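Local coordinates for cellulase (Soil metagenome, PDB 5I2U), which probably hydrolyses cellulose, as a salt-tolerant glycoside hydrolase of family 5 built on a TIM barrel, at residues N36-V41 with D187-I192; N155-I160 with I191-S196. One frame throughout, in Å; residues are numbered along the deposited sequence.

Contact 1 of 2, residues N36-V41 with D187-I192. With MG (magnesium ion), chain H.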
ATOM      1  N   ASN A  36       2.778  18.554  -3.918  1.00 42.58           N
ATOM      2  CA  ASN A  36       1.441  18.313  -3.355  1.00 40.33           C
ATOM      3  C   ASN A  36       1.264  18.521  -1.843  1.00 38.66           C
ATOM      4  O   ASN A  36       0.144  18.771  -1.398  1.00 33.01           O
ATOM      5  CB  ASN A  36       0.962  16.914  -3.735  1.00 42.89           C
ATOM      6  CG  ASN A  36       0.712  16.765  -5.221  1.00 40.23           C
ATOM      7  OD1 ASN A  36      -0.280  17.261  -5.746  1.00 43.87           O
ATOM      8  ND2 ASN A  36       1.615  16.091  -5.908  1.00 40.69           N
ATOM      9  N   GLY A  37       2.345  18.441  -1.067  1.00 36.28           N
ATOM     10  CA  GLY A  37       2.282  18.618   0.388  1.00 37.63           C
ATOM     11  C   GLY A  37       1.376  17.623   1.105  1.00 39.08           C
ATOM     12  O   GLY A  37       1.343  16.438   0.764  1.00 42.66           O
ATOM     13  N   ARG A  38       0.625  18.114   2.083  1.00 36.31           N
ATOM     14  CA  ARG A  38      -0.311  17.290   2.857  1.00 41.84           C
ATOM     15  C   ARG A  38      -1.531  16.838   2.048  1.00 41.35           C
ATOM     16  O   ARG A  38      -2.251  17.655   1.478  1.00 42.96           O
ATOM     17  CB  ARG A  38      -0.774  18.056   4.103  1.00 41.24           C
ATOM     18  CG  ARG A  38       0.348  18.332   5.096  1.00 43.84           C
ATOM     19  CD  ARG A  38      -0.142  19.225   6.223  1.00 46.62           C
ATOM     20  NE  ARG A  38      -0.124  20.623   5.805  1.00 50.08           N
ATOM     21  CZ  ARG A  38      -0.921  21.590   6.258  1.00 52.78           C
ATOM     22  NH1 ARG A  38      -1.877  21.352   7.161  1.00 50.88           N
ATOM     23  NH2 ARG A  38      -0.769  22.824   5.776  1.00 54.05           N
ATOM     24  N   LEU A  39      -1.763  15.531   2.010  1.00 40.37           N
ATOM     25  CA  LEU A  39      -2.872  14.970   1.244  1.00 38.81           C
ATOM     26  C   LEU A  39      -4.165  15.051   2.045  1.00 39.65           C
ATOM     27  O   LEU A  39      -4.128  15.158   3.262  1.00 39.90           O
ATOM     28  CB  LEU A  39      -2.574  13.517   0.857  1.00 38.75           C
ATOM     29  CG  LEU A  39      -1.275  13.308   0.073  1.00 41.80           C
ATOM     30  CD1 LEU A  39      -1.093  11.849  -0.323  1.00 40.23           C
ATOM     31  CD2 LEU A  39      -1.200  14.205  -1.158  1.00 40.38           C
ATOM     32  N   GLN A  40      -5.299  15.002   1.354  1.00 40.34           N
ATOM     33  CA  GLN A  40      -6.618  15.011   1.997  1.00 39.59           C
ATOM     34  C   GLN A  40      -7.621  14.328   1.095  1.00 38.16           C
ATOM     35  O   GLN A  40      -7.380  14.200  -0.098  1.00 42.92           O
ATOM     36  CB  GLN A  40      -7.071  16.445   2.329  1.00 41.73           C
ATOM     37  CG  GLN A  40      -7.199  17.393   1.142  1.00 41.42           C
ATOM     38  CD  GLN A  40      -7.493  18.843   1.553  1.00 44.36           C
ATOM     39  OE1 GLN A  40      -8.290  19.105   2.468  1.00 43.03           O
ATOM     40  NE2 GLN A  40      -6.889  19.794   0.840  1.00 46.11           N
ATOM     41  N   VAL A  41      -8.707  13.836   1.675  1.00 38.27           N
ATOM     42  CA  VAL A  41      -9.738  13.112   0.931  1.00 39.14           C
ATOM     43  C   VAL A  41     -10.978  13.990   0.839  1.00 44.96           C
ATOM     44  O   VAL A  41     -11.548  14.375   1.867  1.00 44.51           O
ATOM     45  CB  VAL A  41     -10.091  11.778   1.616  1.00 40.18           C
ATOM     46  CG1 VAL A  41     -11.248  11.078   0.902  1.00 43.05           C
ATOM     47  CG2 VAL A  41      -8.874  10.867   1.662  1.00 40.02           C
ATOM     48  N   ASP A 187      -1.955  12.396  15.376  1.00 40.10           N
ATOM     49  CA  ASP A 187      -1.822  12.838  13.992  1.00 40.12           C
ATOM     50  C   ASP A 187      -3.223  13.085  13.421  1.00 41.69           C
ATOM     51  O   ASP A 187      -3.861  12.153  12.899  1.00 35.86           O
ATOM     52  CB  ASP A 187      -1.074  11.777  13.180  1.00 41.75           C
ATOM     53  CG  ASP A 187      -0.735  12.237  11.775  1.00 46.75           C
ATOM     54  OD1 ASP A 187      -1.095  13.373  11.383  1.00 49.44           O
ATOM     55  OD2 ASP A 187      -0.069  11.472  11.052  1.00 45.51           O
ATOM     56  N   PRO A 188      -3.713  14.336  13.527  1.00 39.93           N
ATOM     57  CA  PRO A 188      -5.104  14.585  13.155  1.00 40.47           C
ATOM     58  C   PRO A 188      -5.386  14.560  11.650  1.00 38.11           C
ATOM     59  O   PRO A 188      -6.536  14.318  11.277  1.00 33.37           O
ATOM     60  CB  PRO A 188      -5.401  15.971  13.737  1.00 41.20           C
ATOM     61  CG  PRO A 188      -4.074  16.613  13.958  1.00 43.09           C
ATOM     62  CD  PRO A 188      -3.001  15.566  13.916  1.00 41.38           C
ATOM     63  N   ASP A 189      -4.366  14.759  10.807  1.00 35.06           N
ATOM     64  CA  ASP A 189      -4.603  15.008   9.361  1.00 33.39           C
ATOM     65  C   ASP A 189      -4.145  13.941   8.339  1.00 34.00           C
ATOM     66  O   ASP A 189      -4.743  13.873   7.249  1.00 31.91           O
ATOM     67  CB  ASP A 189      -4.012  16.370   8.956  1.00 33.80           C
ATOM     68  CG  ASP A 189      -2.520  16.442   9.158  1.00 32.45           C
ATOM     69  OD1 ASP A 189      -1.982  15.656   9.965  1.00 27.98           O
ATOM     70  OD2 ASP A 189      -1.872  17.292   8.533  1.00 33.56           O
ATOM     71  N   ASN A 190      -3.118  13.136   8.655  1.00 29.30           N
ATOM     72  CA  ASN A 190      -2.527  12.232   7.655  1.00 29.14           C
ATOM     73  C   ASN A 190      -3.470  11.103   7.269  1.00 31.08           C
ATOM     74  O   ASN A 190      -4.349  10.719   8.045  1.00 33.96           O
ATOM     75  CB  ASN A 190      -1.189  11.642   8.114  1.00 28.39           C
ATOM     76  CG  ASN A 190      -0.074  12.664   8.150  1.00 24.23           C
ATOM     77  OD1 ASN A 190      -0.263  13.768   8.630  1.00 24.45           O
ATOM     78  ND2 ASN A 190       1.084  12.308   7.624  1.00 24.68           N
ATOM     79  N   ILE A 191      -3.269  10.570   6.069  1.00 32.85           N
ATOM     80  CA  ILE A 191      -4.196   9.582   5.508  1.00 32.29           C
ATOM     81  C   ILE A 191      -4.053   8.260   6.257  1.00 31.93           C
ATOM     82  O   ILE A 191      -2.938   7.862   6.604  1.00 29.52           O
ATOM     83  CB  ILE A 191      -3.972   9.297   3.993  1.00 31.68           C
ATOM     84  CG1 ILE A 191      -3.875  10.588   3.152  1.00 33.65           C
ATOM     85  CG2 ILE A 191      -5.088   8.394   3.451  1.00 30.51           C
ATOM     86  CD1 ILE A 191      -5.091  11.499   3.190  1.00 34.17           C
ATOM     87  N   ILE A 192      -5.195   7.613   6.513  1.00 33.99           N
ATOM     88  CA  ILE A 192      -5.253   6.281   7.091  1.00 33.33           C
ATOM     89  C   ILE A 192      -6.004   5.396   6.121  1.00 35.13           C
ATOM     90  O   ILE A 192      -7.148   5.703   5.770  1.00 38.22           O
ATOM     91  CB  ILE A 192      -6.002   6.239   8.437  1.00 30.89           C
ATOM     92  CG1 ILE A 192      -5.332   7.164   9.468  1.00 33.50           C
ATOM     93  CG2 ILE A 192      -6.023   4.802   8.956  1.00 29.25           C
ATOM     94  CD1 ILE A 192      -6.153   7.422  10.725  1.00 32.91           C
TER
HETATM   95 MG    MG H 406      -0.211  14.939  10.377  1.00 38.58          MG
HETATM   96  O   HOH W   1      -3.232  15.455   5.574  1.00 33.35           O
HETATM   97  O   HOH W   2       0.471  16.588   9.366  1.00 21.18           O
HETATM   98  O   HOH W   3       0.463  16.176  12.308  1.00 40.50           O
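Ile-191 carries most of this contact, reaching from just after the metal-binding loop to the backbone of Leu-39. Its CB branches: with CG1 beside the backbone N (chi1 -49°), this methylene comes alongside Leu-39 CB, at 3.9 Å. A second bend brings CD1 over the face of the Leu-39 carbonyl, 3.8 Å from Leu-39 O. Ile-191 CD1 also lies 4.0 Å from Gln-40 N and 4.1 Å from Val-41 CG2, the branch of that valine beside its own backbone N.

Nearer the metal, Arg-38 meets Asp-189 through its aliphatic part, CD lying 3.5 Å from Asp-189 OD2. The two side chains cross at about a right angle. Arg-38 NH1 stays 4.3 Å from Asp-189 OD2, beyond salt-bridge distance.

Asp-189 is committed to magnesium instead. Its OD1 binds the ion together with Asp-187 OD1, Asn-190 OD1, two waters and the carbonyl oxygen of Gly-151. One of these metal-bound waters donates to Asp-189 OD2 at 2.6 Å, so both carboxylate oxygens serve the site.

No hydrogen bond joins the segments directly. The chemistry thus divides: carbon packing sets 39-41 against Ile-191, while magnesium ties the 187-190 turn together and probably offsets its two carboxylates, with Arg-38 likely adding a modest long-range attraction.

Contact 2 of 2, residues N155-I160 with I191-S196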
ATOM      1  N   ASN A 155       4.542  13.119   3.994  1.00 29.34           N
ATOM      2  CA  ASN A 155       4.850  11.857   3.274  1.00 31.34           C
ATOM      3  C   ASN A 155       4.105  10.626   3.763  1.00 30.81           C
ATOM      4  O   ASN A 155       3.863   9.701   2.990  1.00 32.42           O
ATOM      5  CB  ASN A 155       6.329  11.509   3.369  1.00 29.75           C
ATOM      6  CG  ASN A 155       7.227  12.679   3.067  1.00 28.01           C
ATOM      7  OD1 ASN A 155       7.107  13.724   3.704  1.00 30.04           O
ATOM      8  ND2 ASN A 155       8.154  12.505   2.137  1.00 29.44           N
ATOM      9  N   VAL A 156       3.742  10.613   5.043  1.00 30.14           N
ATOM     10  CA  VAL A 156       3.387   9.377   5.724  1.00 26.78           C
ATOM     11  C   VAL A 156       1.905   9.072   5.610  1.00 27.46           C
ATOM     12  O   VAL A 156       1.073   9.911   5.939  1.00 26.05           O
ATOM     13  CB  VAL A 156       3.840   9.448   7.187  1.00 28.21           C
ATOM     14  CG1 VAL A 156       3.348   8.256   7.989  1.00 31.49           C
ATOM     15  CG2 VAL A 156       5.367   9.547   7.223  1.00 27.74           C
ATOM     16  N   ILE A 157       1.614   7.869   5.106  1.00 26.62           N
ATOM     17  CA  ILE A 157       0.275   7.281   5.078  1.00 27.10           C
ATOM     18  C   ILE A 157       0.308   6.020   5.951  1.00 27.99           C
ATOM     19  O   ILE A 157       1.263   5.247   5.887  1.00 32.68           O
ATOM     20  CB  ILE A 157      -0.132   6.901   3.628  1.00 26.12           C
ATOM     21  CG1 ILE A 157      -0.140   8.141   2.738  1.00 26.71           C
ATOM     22  CG2 ILE A 157      -1.490   6.194   3.584  1.00 26.20           C
ATOM     23  CD1 ILE A 157      -0.269   7.849   1.263  1.00 26.41           C
ATOM     24  N   TYR A 158      -0.733   5.808   6.745  1.00 28.72           N
ATOM     25  CA  TYR A 158      -0.860   4.610   7.593  1.00 31.78           C
ATOM     26  C   TYR A 158      -1.803   3.614   6.948  1.00 32.62           C
ATOM     27  O   TYR A 158      -2.857   4.005   6.420  1.00 32.09           O
ATOM     28  CB  TYR A 158      -1.429   4.992   8.963  1.00 34.01           C
ATOM     29  CG  TYR A 158      -0.708   6.144   9.627  1.00 32.48           C
ATOM     30  CD1 TYR A 158       0.561   5.974  10.186  1.00 31.88           C
ATOM     31  CD2 TYR A 158      -1.292   7.409   9.687  1.00 34.77           C
ATOM     32  CE1 TYR A 158       1.227   7.038  10.795  1.00 33.03           C
ATOM     33  CE2 TYR A 158      -0.647   8.474  10.296  1.00 32.27           C
ATOM     34  CZ  TYR A 158       0.612   8.293  10.851  1.00 32.21           C
ATOM     35  OH  TYR A 158       1.249   9.357  11.447  1.00 32.50           O
ATOM     36  N   GLU A 159      -1.435   2.334   6.978  1.00 31.68           N
ATOM     37  CA  GLU A 159      -2.321   1.282   6.512  1.00 31.04           C
ATOM     38  C   GLU A 159      -2.470   0.274   7.642  1.00 33.01           C
ATOM     39  O   GLU A 159      -1.569  -0.511   7.921  1.00 29.99           O
ATOM     40  CB  GLU A 159      -1.787   0.632   5.255  1.00 29.75           C
ATOM     41  CG  GLU A 159      -2.763  -0.369   4.661  1.00 30.24           C
ATOM     42  CD  GLU A 159      -2.241  -1.043   3.421  1.00 30.55           C
ATOM     43  OE1 GLU A 159      -1.146  -0.661   2.961  1.00 29.73           O
ATOM     44  OE2 GLU A 159      -2.937  -1.950   2.907  1.00 31.18           O
ATOM     45  N   ILE A 160      -3.629   0.297   8.274  1.00 35.28           N
ATOM     46  CA  ILE A 160      -3.770  -0.251   9.621  1.00 37.48           C
ATOM     47  C   ILE A 160      -3.966  -1.769   9.708  1.00 39.25           C
ATOM     48  O   ILE A 160      -3.767  -2.355  10.771  1.00 40.10           O
ATOM     49  CB  ILE A 160      -4.857   0.508  10.435  1.00 36.18           C
ATOM     50  CG1 ILE A 160      -6.257   0.354   9.836  1.00 34.51           C
ATOM     51  CG2 ILE A 160      -4.493   1.979  10.516  1.00 34.90           C
ATOM     52  CD1 ILE A 160      -7.346   0.827  10.766  1.00 31.42           C
ATOM     53  N   ILE A 191      -3.269  10.570   6.069  1.00 32.85           N
ATOM     54  CA  ILE A 191      -4.196   9.582   5.508  1.00 32.29           C
ATOM     55  C   ILE A 191      -4.053   8.260   6.257  1.00 31.93           C
ATOM     56  O   ILE A 191      -2.938   7.862   6.604  1.00 29.52           O
ATOM     57  CB  ILE A 191      -3.972   9.297   3.993  1.00 31.68           C
ATOM     58  CG1 ILE A 191      -3.875  10.588   3.152  1.00 33.65           C
ATOM     59  CG2 ILE A 191      -5.088   8.394   3.451  1.00 30.51           C
ATOM     60  CD1 ILE A 191      -5.091  11.499   3.190  1.00 34.17           C
ATOM     61  N   ILE A 192      -5.195   7.613   6.513  1.00 33.99           N
ATOM     62  CA  ILE A 192      -5.253   6.281   7.091  1.00 33.33           C
ATOM     63  C   ILE A 192      -6.004   5.396   6.121  1.00 35.13           C
ATOM     64  O   ILE A 192      -7.148   5.703   5.770  1.00 38.22           O
ATOM     65  CB  ILE A 192      -6.002   6.239   8.437  1.00 30.89           C
ATOM     66  CG1 ILE A 192      -5.332   7.164   9.468  1.00 33.50           C
ATOM     67  CG2 ILE A 192      -6.023   4.802   8.956  1.00 29.25           C
ATOM     68  CD1 ILE A 192      -6.153   7.422  10.725  1.00 32.91           C
ATOM     69  N   LEU A 193      -5.375   4.296   5.706  1.00 33.59           N
ATOM     70  CA  LEU A 193      -5.998   3.370   4.790  1.00 34.39           C
ATOM     71  C   LEU A 193      -6.567   2.207   5.577  1.00 35.61           C
ATOM     72  O   LEU A 193      -5.883   1.644   6.429  1.00 35.69           O
ATOM     73  CB  LEU A 193      -4.973   2.885   3.779  1.00 34.90           C
ATOM     74  CG  LEU A 193      -4.188   3.942   2.995  1.00 33.62           C
ATOM     75  CD1 LEU A 193      -3.341   3.215   1.959  1.00 33.67           C
ATOM     76  CD2 LEU A 193      -5.071   4.973   2.310  1.00 32.69           C
ATOM     77  N   VAL A 194      -7.806   1.831   5.268  1.00 37.14           N
ATOM     78  CA  VAL A 194      -8.565   0.849   6.059  1.00 34.15           C
ATOM     79  C   VAL A 194      -8.875  -0.393   5.239  1.00 32.83           C
ATOM     80  O   VAL A 194      -9.532  -0.317   4.212  1.00 33.88           O
ATOM     81  CB  VAL A 194      -9.887   1.460   6.569  1.00 36.45           C
ATOM     82  CG1 VAL A 194     -10.747   0.416   7.289  1.00 36.97           C
ATOM     83  CG2 VAL A 194      -9.587   2.631   7.488  1.00 38.74           C
ATOM     84  N   GLY A 195      -8.416  -1.537   5.724  1.00 34.56           N
ATOM     85  CA  GLY A 195      -8.647  -2.806   5.087  1.00 37.28           C
ATOM     86  C   GLY A 195     -10.039  -3.321   5.365  1.00 41.72           C
ATOM     87  O   GLY A 195     -10.721  -2.832   6.265  1.00 43.18           O
ATOM     88  N   SER A 196     -10.446  -4.320   4.587  1.00 42.58           N
ATOM     89  CA  SER A 196     -11.740  -4.966   4.747  1.00 41.86           C
ATOM     90  C   SER A 196     -11.613  -6.476   4.500  1.00 42.05           C
ATOM     91  O   SER A 196     -10.603  -6.927   3.931  1.00 37.45           O
ATOM     92  CB  SER A 196     -12.778  -4.327   3.817  1.00 40.41           C
ATOM     93  OG  SER A 196     -12.422  -4.457   2.461  1.00 37.21           O
TER
HETATM   94  O   HOH W   4      -1.054  11.211   4.603  1.00 30.44           O
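Tyr-158 O receives Leu-193 N at 2.6 Å, a short and nearly straight bond (170° at the hydrogen) that arrives close to the line of the carbonyl. Ile-192 CA adds a CA-H...O contact to the same oxygen at 3.4 Å. The ladder continues with Tyr-158 N to Ile-191 O at 3.0 Å and Ile-160 N to Leu-193 O at 3.2 Å. Just before the first rung, a water bridges the two segments, donating to Val-156 O and accepting from Ile-191 N.

Leu-193 packs obliquely across Ile-157. Its CG sits beside the backbone N (chi1 -53°) and comes 3.6 Å from Ile-157 CG2, with both leucine methyls close to that same carbon. With an alanine in its place, Ile-157 CG2 would probably lose the leucine branch carbons it rests against, and a gap would be likely to open between the two strands. Glu-159 shares this face, laying its CG against Leu-193 CB before its carboxylate goes on to Arg-89 and Ser-249.

On the opposite face, Tyr-158 CD2 meets Ile-192 CG1 at 4.1 Å, under helix 169-186. Past the end of strand 156-159, Ile-160 CG2 touches Ile-192 CG2 at 3.6 Å.

Strands 156-159 and 192-194 run parallel, 24° apart, joined through helix 169-186: a beta-alpha-beta crossover of the TIM barrel, whose fourth and fifth strands they are.

How the contacts relate
Contact 1 and contact 2 have their centres about 10 Å apart and share Ile-191 and Ile-192. Along the chain come 36-41, ahead of the barrel, then 155-160, helix 169-186, and finally the magnesium turn running straight into strand 192-194. Two probable hydrogen bonds join them: Tyr-158 OH to Asp-187 OD2 at 2.5 Å, and Asn-190 ND2 to Val-156 O at 2.9 Å. The metal turn is thereby fastened to the neighbouring strand as it enters the sheet. Contact 2 is buried barrel wall; contact 1 lies farther out, where the strands begin, the end opposite to that which carries catalysis in TIM barrels. Magnesium therefore looks structural rather than catalytic.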